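Local coordinates for protein putative transcription regulator (Lactobacillus plantarum, PDB 3K69) that is a putative transcription regulator that probably binds DNA as a dimer through a winged helix-turn-helix domain, at residues T152-Q155 and H156-D159; D71-L74 and A75-N78. All coordinates share one frame; numbering follows the deposited sequence.

Contact 1. Residues T152-Q155 and H156-D159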
ATOM      1  N   THR A 152     -11.149 -18.555  -3.823  1.00 19.64           N
ATOM      2  CA  THR A 152     -11.904 -18.403  -2.560  1.00 21.04           C
ATOM      3  C   THR A 152     -11.917 -16.937  -2.073  1.00 20.32           C
ATOM      4  O   THR A 152     -12.936 -16.425  -1.667  1.00 18.11           O
ATOM      5  CB  THR A 152     -11.330 -19.374  -1.472  1.00 22.93           C
ATOM      6  OG1 THR A 152     -11.676 -20.728  -1.812  1.00 21.73           O
ATOM      7  CG2 THR A 152     -11.853 -19.058  -0.088  1.00 25.42           C
ATOM      8  N   PHE A 153     -10.783 -16.250  -2.135  1.00 17.58           N
ATOM      9  CA  PHE A 153     -10.755 -14.822  -1.802  1.00 17.91           C
ATOM     10  C   PHE A 153     -11.549 -13.994  -2.780  1.00 18.20           C
ATOM     11  O   PHE A 153     -12.196 -13.028  -2.369  1.00 16.34           O
ATOM     12  CB  PHE A 153      -9.315 -14.277  -1.679  1.00 18.40           C
ATOM     13  CG  PHE A 153      -8.605 -14.774  -0.479  1.00 15.84           C
ATOM     14  CD1 PHE A 153      -9.065 -14.462   0.799  1.00 13.86           C
ATOM     15  CD2 PHE A 153      -7.426 -15.507  -0.600  1.00 23.49           C
ATOM     16  CE1 PHE A 153      -8.409 -14.948   1.927  1.00 20.34           C
ATOM     17  CE2 PHE A 153      -6.763 -15.972   0.528  1.00 17.16           C
ATOM     18  CZ  PHE A 153      -7.248 -15.689   1.785  1.00 23.11           C
ATOM     19  N   LEU A 154     -11.510 -14.372  -4.056  1.00 18.60           N
ATOM     20  CA  LEU A 154     -12.241 -13.636  -5.086  1.00 18.08           C
ATOM     21  C   LEU A 154     -13.748 -13.764  -4.878  1.00 17.46           C
ATOM     22  O   LEU A 154     -14.470 -12.795  -5.025  1.00 19.54           O
ATOM     23  CB  LEU A 154     -11.845 -14.069  -6.502  1.00 18.59           C
ATOM     24  CG  LEU A 154     -10.408 -13.754  -6.947  1.00 17.84           C
ATOM     25  CD1 LEU A 154     -10.072 -14.401  -8.308  1.00 16.52           C
ATOM     26  CD2 LEU A 154     -10.141 -12.210  -6.942  1.00 15.91           C
ATOM     27  N   GLN A 155     -14.193 -14.968  -4.516  1.00 17.42           N
ATOM     28  CA  GLN A 155     -15.595 -15.232  -4.188  1.00 20.22           C
ATOM     29  C   GLN A 155     -16.054 -14.473  -2.942  1.00 20.13           C
ATOM     30  O   GLN A 155     -17.119 -13.873  -2.951  1.00 23.21           O
ATOM     31  CB  GLN A 155     -15.838 -16.730  -4.050  1.00 18.36           C
ATOM     32  CG  GLN A 155     -17.307 -17.119  -3.932  1.00 28.50           C
ATOM     33  CD  GLN A 155     -18.149 -16.632  -5.105  1.00 32.26           C
ATOM     34  OE1 GLN A 155     -17.962 -17.071  -6.248  1.00 39.97           O
ATOM     35  NE2 GLN A 155     -19.079 -15.715  -4.830  1.00 31.29           N
ATOM     36  N   HIS A 156     -15.242 -14.452  -1.896  1.00 17.80           N
ATOM     37  CA  HIS A 156     -15.530 -13.629  -0.698  1.00 19.86           C
ATOM     38  C   HIS A 156     -15.748 -12.137  -1.072  1.00 20.31           C
ATOM     39  O   HIS A 156     -16.634 -11.480  -0.548  1.00 19.49           O
ATOM     40  CB  HIS A 156     -14.378 -13.709   0.329  1.00 20.78           C
ATOM     41  CG  HIS A 156     -14.267 -15.008   1.089  1.00 30.64           C
ATOM     42  ND1 HIS A 156     -15.349 -15.660   1.649  1.00 26.75           N
ATOM     43  CD2 HIS A 156     -13.171 -15.722   1.468  1.00 33.48           C
ATOM     44  CE1 HIS A 156     -14.929 -16.731   2.300  1.00 35.52           C
ATOM     45  NE2 HIS A 156     -13.611 -16.794   2.209  1.00 27.68           N
ATOM     46  N   GLU A 157     -14.910 -11.590  -1.969  1.00 21.83           N
ATOM     47  CA  GLU A 157     -15.093 -10.221  -2.455  1.00 19.84           C
ATOM     48  C   GLU A 157     -16.450 -10.059  -3.173  1.00 24.95           C
ATOM     49  O   GLU A 157     -17.222  -9.127  -2.890  1.00 25.48           O
ATOM     50  CB  GLU A 157     -13.985  -9.843  -3.411  1.00 19.23           C
ATOM     51  CG  GLU A 157     -13.988  -8.383  -3.815  1.00 17.27           C
ATOM     52  CD  GLU A 157     -12.939  -8.025  -4.843  1.00 18.24           C
ATOM     53  OE1 GLU A 157     -12.653  -8.837  -5.747  1.00 18.51           O
ATOM     54  OE2 GLU A 157     -12.414  -6.894  -4.777  1.00 24.22           O
ATOM     55  N   GLN A 158     -16.731 -10.947  -4.113  1.00 25.00           N
ATOM     56  CA  GLN A 158     -18.051 -10.926  -4.776  1.00 27.68           C
ATOM     57  C   GLN A 158     -19.176 -10.955  -3.748  1.00 28.50           C
ATOM     58  O   GLN A 158     -20.091 -10.156  -3.835  1.00 30.19           O
ATOM     59  CB  GLN A 158     -18.227 -12.095  -5.747  1.00 26.37           C
ATOM     60  CG  GLN A 158     -17.316 -12.048  -6.947  1.00 32.62           C
ATOM     61  CD  GLN A 158     -17.395 -10.717  -7.677  1.00 42.36           C
ATOM     62  OE1 GLN A 158     -18.425 -10.389  -8.300  1.00 35.82           O
ATOM     63  NE2 GLN A 158     -16.315  -9.929  -7.591  1.00 31.68           N
ATOM     64  N   ASP A 159     -19.099 -11.866  -2.776  1.00 30.08           N
ATOM     65  CA  ASP A 159     -20.167 -12.020  -1.763  1.00 33.22           C
ATOM     66  C   ASP A 159     -20.356 -10.752  -0.918  1.00 36.49           C
ATOM     67  O   ASP A 159     -21.471 -10.431  -0.508  1.00 38.29           O
ATOM     68  CB  ASP A 159     -19.902 -13.209  -0.830  1.00 31.92           C
ATOM     69  CG  ASP A 159     -19.913 -14.554  -1.547  1.00 33.54           C
ATOM     70  OD1 ASP A 159     -20.408 -14.665  -2.692  1.00 41.63           O
ATOM     71  OD2 ASP A 159     -19.418 -15.524  -0.946  1.00 43.58           O
TER
HETATM   72  O   HOH W   1     -13.822 -10.798  -6.915  1.00 23.91           O
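The imidazole of His156 and the side chain of Thr152 lie side by side and point the same way, with the threonine methyl CG2 3.7 Å from His156 NE2. Thr152 O, which also accepts the His156 N-H, approaches the ring obliquely, 3.2 Å from His156 CD2. With CG anti to its own carbonyl carbon and beside the backbone N (chi1 -73°), His156 swings its ring back along the helix toward Thr152. The ring also meets Phe138 at a slant, and Phe138 packs edge-to-face with Phe153. With an alanine in place of His156, the Thr152 methyl and Phe138 would probably lose their shared neighbour and a gap would open beside them. The backbone here is alpha-helical: four successive i to i+4 bonds, the shortest from Asp159 N to Gln155 O at 2.8 Å, run through the C-terminal helix 152-160. On the exposed flank, Gln155 bends at chi2 (57°) and reaches forward one turn, so that NE2 donates to Asp159 OD1 at 2.7 Å. The oxygen is met from above the carboxylate plane, though it lies close to the plane of the amide. One water donates to both Leu154 O (2.8 Å) and Glu157 OE1 (2.6 Å) and accepts from Gln158 NE2, tying three residues together. The other carboxylate oxygen of Glu157, OE2, forms a salt bridge with Arg129 of the second subunit.

Contact 2. Residues D71-L74 and A75-N78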
ATOM      1  N   ASP A  71       3.434 -26.104  16.001  1.00 21.42           N
ATOM      2  CA  ASP A  71       2.538 -26.936  16.770  1.00 23.22           C
ATOM      3  C   ASP A  71       1.256 -26.210  17.148  1.00 23.96           C
ATOM      4  O   ASP A  71       0.535 -26.675  18.017  1.00 26.66           O
ATOM      5  CB  ASP A  71       3.229 -27.544  18.018  1.00 25.16           C
ATOM      6  CG  ASP A  71       3.744 -26.492  19.011  1.00 32.54           C
ATOM      7  OD1 ASP A  71       3.326 -25.318  18.947  1.00 29.93           O
ATOM      8  OD2 ASP A  71       4.586 -26.833  19.874  1.00 38.13           O
ATOM      9  N   LEU A  72       0.952 -25.103  16.482  1.00 22.35           N
ATOM     10  CA  LEU A  72      -0.303 -24.384  16.697  1.00 22.88           C
ATOM     11  C   LEU A  72      -1.162 -24.461  15.417  1.00 21.71           C
ATOM     12  O   LEU A  72      -0.684 -24.907  14.358  1.00 20.38           O
ATOM     13  CB  LEU A  72      -0.030 -22.942  17.135  1.00 21.02           C
ATOM     14  CG  LEU A  72       0.760 -22.787  18.457  1.00 25.10           C
ATOM     15  CD1 LEU A  72       1.285 -21.359  18.554  1.00 23.13           C
ATOM     16  CD2 LEU A  72      -0.097 -23.111  19.688  1.00 20.91           C
ATOM     17  N   ALA A  73      -2.430 -24.055  15.541  1.00 20.02           N
ATOM     18  CA  ALA A  73      -3.409 -24.167  14.465  1.00 17.24           C
ATOM     19  C   ALA A  73      -3.397 -22.922  13.611  1.00 18.06           C
ATOM     20  O   ALA A  73      -3.446 -21.803  14.148  1.00 13.00           O
ATOM     21  CB  ALA A  73      -4.821 -24.352  15.049  1.00 14.86           C
ATOM     22  N   LEU A  74      -3.411 -23.102  12.291  1.00 18.33           N
ATOM     23  CA  LEU A  74      -3.602 -22.010  11.323  1.00 18.80           C
ATOM     24  C   LEU A  74      -4.891 -21.224  11.582  1.00 21.04           C
ATOM     25  O   LEU A  74      -4.936 -20.021  11.369  1.00 18.47           O
ATOM     26  CB  LEU A  74      -3.656 -22.545   9.891  1.00 19.69           C
ATOM     27  CG  LEU A  74      -2.474 -23.317   9.269  1.00 30.81           C
ATOM     28  CD1 LEU A  74      -2.482 -23.196   7.718  1.00 25.65           C
ATOM     29  CD2 LEU A  74      -1.131 -22.917   9.808  1.00 16.13           C
ATOM     30  N   ALA A  75      -5.937 -21.900  12.067  1.00 18.45           N
ATOM     31  CA  ALA A  75      -7.204 -21.226  12.357  1.00 18.19           C
ATOM     32  C   ALA A  75      -7.039 -20.176  13.463  1.00 17.95           C
ATOM     33  O   ALA A  75      -7.784 -19.230  13.513  1.00 17.47           O
ATOM     34  CB  ALA A  75      -8.336 -22.236  12.677  1.00 15.95           C
ATOM     35  N   ASP A  76      -6.010 -20.306  14.291  1.00 19.10           N
ATOM     36  CA  ASP A  76      -5.782 -19.345  15.389  1.00 18.69           C
ATOM     37  C   ASP A  76      -4.819 -18.206  15.070  1.00 18.72           C
ATOM     38  O   ASP A  76      -4.488 -17.409  15.946  1.00 18.70           O
ATOM     39  CB  ASP A  76      -5.321 -20.107  16.644  1.00 19.08           C
ATOM     40  CG  ASP A  76      -6.364 -21.142  17.099  1.00 18.57           C
ATOM     41  OD1 ASP A  76      -7.542 -20.767  17.179  1.00 22.31           O
ATOM     42  OD2 ASP A  76      -6.019 -22.300  17.383  1.00 24.11           O
HETATM   43  N   MSE A  77      -4.398 -18.128  13.813  1.00 15.95           N
HETATM   44  CA  MSE A  77      -3.508 -17.087  13.307  1.00 17.83           C
HETATM   45  C   MSE A  77      -4.265 -16.139  12.402  1.00 18.50           C
HETATM   46  O   MSE A  77      -4.495 -16.437  11.227  1.00 15.95           O
HETATM   47  CB  MSE A  77      -2.386 -17.706  12.518  1.00 16.68           C
HETATM   48  CG  MSE A  77      -1.641 -18.715  13.321  1.00 22.78           C
HETATM   49 SE   MSE A  77      -0.255 -19.603  12.268  0.75 25.02          SE
HETATM   50  CE  MSE A  77       0.321 -20.861  13.664  1.00 22.37           C
ATOM     51  N   ASN A  78      -4.689 -15.021  12.977  1.00 19.18           N
ATOM     52  CA  ASN A  78      -5.287 -13.958  12.201  1.00 18.36           C
ATOM     53  C   ASN A  78      -4.313 -13.409  11.162  1.00 15.83           C
ATOM     54  O   ASN A  78      -3.173 -13.020  11.478  1.00 15.36           O
ATOM     55  CB  ASN A  78      -5.761 -12.807  13.108  1.00 17.79           C
ATOM     56  CG  ASN A  78      -6.598 -11.810  12.359  1.00 19.08           C
ATOM     57  OD1 ASN A  78      -6.058 -10.877  11.758  1.00 17.43           O
ATOM     58  ND2 ASN A  78      -7.923 -12.036  12.314  1.00 14.70           N
TER
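A short 3-10 turn on the way from the hairpin strand 67-69 to helix 79-86 folds Ala73 back on Asp76 and Leu74 back on Met77. Two consecutive i to i+3 backbone bonds make it: Asp76 N to Ala73 O at 3.0 Å and Met77 N to Leu74 O at 3.1 Å. On the outer side, Asp76 lays its carboxylate back over the start of the turn, and OD2 comes to 3.3 Å from the methyl CB of Ala73. Met77, a selenomethionine in this model, shares the buried side with Leu74. Its chain is extended beyond CG (chi2 176°, chi3 -176°) and runs back along the turn past Ala73 O, which lies 3.7 Å from CG. This carries the terminal CE to 4.1 Å from Leu72 CB, while SE touches Leu74 CD2 at 4.2 Å, so that one long side chain meets apolar groups on two residues of 71-74. Leu74 continues inward to Ile18 and Leu19 of helix 9-22 and to Met140 of helix 140-148; Met77 joins it on Ile18 and Met140, and also shares backbone hydrogen bonds with Met140. Just beyond the turn, Asn78 caps helix 79-86 through OD1 to Asp81 N, and its ND2 reaches His136 O at the end of helix 111-136.

From the N terminus, the chain passes through the helices and two-stranded hairpin of the probable winged-helix domain before contact 2 turns it toward helix 79-86. Contact 1 comes much later, in the last helix. The two lie in series, neither nesting nor crossing, and each is local to one continuous stretch, so neither closes a long loop. Their centres are 22 Å apart and their nearest atoms about 10 Å. Helix 140-148 stands between them: Leu74 and Met77 pack on it from contact 2, and its Asp146 accepts a bond from Phe153 N in contact 1. Contact 2 stays within its own subunit, whereas contact 1 reaches helix 111-136 of the second subunit.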